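Long-range contact in alpha-galactosidase (Umbelopsis vinacea, PDB 3A5V), which probably removes terminal alpha-linked galactose from galactosides, as a tetrameric fungal glycoside hydrolase of family 27: residues A[187-192]-A[238-243]. Residues are numbered along the deposited sequence; the frame is centred on the assembly and turned at random. Where two conformers were deposited one is given.
Sequences SGDVYD and DLDMLE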
# COMPACT_ATOMS: atom_id res chain seq x y z
N SER A 187 -17.22 3.68 1.66
CA SER A 187 -16.66 3.37 2.98
C SER A 187 -17.35 2.15 3.57
O SER A 187 -18.38 1.70 3.06
CB SER A 187 -16.86 4.60 3.91
OG SER A 187 -18.21 4.68 4.30
N GLY A 188 -16.79 1.62 4.66
CA GLY A 188 -17.51 0.68 5.52
C GLY A 188 -18.81 1.28 6.06
O GLY A 188 -19.01 2.51 6.03
N ASP A 189 -19.70 0.41 6.55
CA ASP A 189 -21.07 0.82 6.89
C ASP A 189 -21.08 1.85 8.01
O ASP A 189 -20.34 1.74 8.99
CB ASP A 189 -21.93 -0.37 7.36
CG ASP A 189 -21.94 -1.54 6.39
OD1 ASP A 189 -21.38 -1.48 5.27
OD2 ASP A 189 -22.53 -2.56 6.79
N VAL A 190 -21.98 2.83 7.89
CA VAL A 190 -22.26 3.75 8.97
C VAL A 190 -22.95 2.99 10.10
O VAL A 190 -23.53 1.93 9.88
CB VAL A 190 -23.13 4.97 8.47
CG1 VAL A 190 -24.61 4.54 8.16
CG2 VAL A 190 -23.06 6.14 9.44
N TYR A 191 -22.81 3.48 11.33
CA TYR A 191 -23.69 3.07 12.41
C TYR A 191 -24.27 4.28 13.12
O TYR A 191 -23.87 5.43 12.84
CB TYR A 191 -23.02 2.10 13.39
CG TYR A 191 -21.94 2.63 14.32
CD1 TYR A 191 -20.90 3.45 13.86
CD2 TYR A 191 -21.93 2.23 15.66
CE1 TYR A 191 -19.87 3.89 14.74
CE2 TYR A 191 -20.94 2.64 16.53
CZ TYR A 191 -19.91 3.47 16.07
OH TYR A 191 -18.95 3.85 16.98
N ASP A 192 -25.20 4.03 14.05
CA ASP A 192 -25.99 5.10 14.65
C ASP A 192 -25.18 5.80 15.73
O ASP A 192 -25.51 5.73 16.93
CB ASP A 192 -27.30 4.52 15.21
CG ASP A 192 -28.32 5.59 15.57
OD1 ASP A 192 -28.14 6.77 15.21
OD2 ASP A 192 -29.31 5.22 16.24
N ASP A 238 -21.63 7.18 -2.50
CA ASP A 238 -22.71 6.77 -1.59
C ASP A 238 -22.13 6.68 -0.18
O ASP A 238 -21.22 5.88 0.09
CB ASP A 238 -23.29 5.43 -2.07
CG ASP A 238 -24.46 4.92 -1.21
OD1 ASP A 238 -24.84 5.56 -0.21
OD2 ASP A 238 -24.97 3.83 -1.55
N LEU A 239 -22.64 7.53 0.73
CA LEU A 239 -22.12 7.59 2.08
C LEU A 239 -22.86 6.65 3.04
O LEU A 239 -22.68 6.73 4.26
CB LEU A 239 -22.13 9.04 2.60
CG LEU A 239 -20.99 9.99 2.17
CD1 LEU A 239 -20.83 10.08 0.63
CD2 LEU A 239 -21.21 11.39 2.78
N ASP A 240 -23.68 5.75 2.48
CA ASP A 240 -24.49 4.75 3.21
C ASP A 240 -25.77 5.42 3.73
O ASP A 240 -25.97 6.63 3.56
CB ASP A 240 -23.70 4.03 4.34
CG ASP A 240 -24.27 2.66 4.69
OD1 ASP A 240 -25.24 2.18 4.04
OD2 ASP A 240 -23.74 2.02 5.62
N MET A 241 -26.63 4.61 4.34
CA MET A 241 -28.00 5.01 4.68
C MET A 241 -28.06 6.01 5.82
O MET A 241 -27.14 6.12 6.63
CB MET A 241 -28.80 3.76 5.08
CG MET A 241 -28.89 2.77 3.95
SD MET A 241 -29.83 1.30 4.38
CE MET A 241 -28.73 0.49 5.57
N LEU A 242 -29.17 6.75 5.87
CA LEU A 242 -29.42 7.72 6.93
C LEU A 242 -29.93 7.02 8.19
O LEU A 242 -30.87 6.23 8.12
CB LEU A 242 -30.47 8.75 6.45
CG LEU A 242 -29.97 9.64 5.30
CD1 LEU A 242 -31.14 10.27 4.52
CD2 LEU A 242 -28.98 10.72 5.79
N GLU A 243 -29.31 7.33 9.33
CA GLU A 243 -29.67 6.77 10.65
C GLU A 243 -30.73 7.59 11.41
O GLU A 243 -31.13 7.21 12.52
CB GLU A 243 -28.41 6.64 11.52
CG GLU A 243 -27.38 5.63 10.99
CD GLU A 243 -27.70 4.18 11.35
OE1 GLU A 243 -28.71 3.92 12.05
OE2 GLU A 243 -26.92 3.29 10.95
O HOH W 1 -20.17 4.31 2.10
O HOH W 2 -25.24 1.00 7.79
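Two pairs of acidic side chains lie close together here, and a single direct hydrogen bond joins the segments. Asp-189 OD1 is 4.2 Å from Asp-240 OD2, and Asp-192 OD1 is 4.3 Å from Glu-243 OE1. In the hydrogen bond Val-190 N donates to Asp-240 OD2 at 3.0 Å, on the lone pair facing away from OD1. Asp-240 OD2 also lies 3.5 Å from Asp-189 CB. A water donates to both Asp-240 OD2 and Val-190 O, closing a second link beside the direct one. The Asp-189 and Asp-240 carboxylates are turned 65° apart, and Arg-185 makes a salt bridge to Asp-189. Val-190 CG1 rests 3.4 Å from Met-241 O, a buried carbonyl oxygen with no polar partner in the model.

Both loops leave the C-terminal ends of neighbouring parallel strands, 183-185 and 236-238, of the (beta/alpha)8 barrel. This is the end that carries the active site in such barrels. A bound Tris molecule, probably from the crystallisation liquor, lies about 4 Å from the side chain of Asp-189; such molecules often mark pockets.

Farther along, Glu-243 bends at chi2 (-82°), which carries its carboxylate up to the backbone of Tyr-191 and Asp-192. Glu-243 CD comes within 3.7 Å of Asp-192 N. The carboxylate planes of Glu-243 and Asp-192 are nearly parallel, 6° apart. Asn-246 ND2 hydrogen-bonds Glu-243 OE1, Tyr-254 OH hydrogen-bonds Asp-192 OD1 and Gly-248 N hydrogen-bonds Asp-192 OD2, which may ease any repulsion between the two carboxylates. With an alanine here instead of Glu-243, Asn-246 would probably lose this acceptor and a gap would open against the backbone of Tyr-191 and Asp-192.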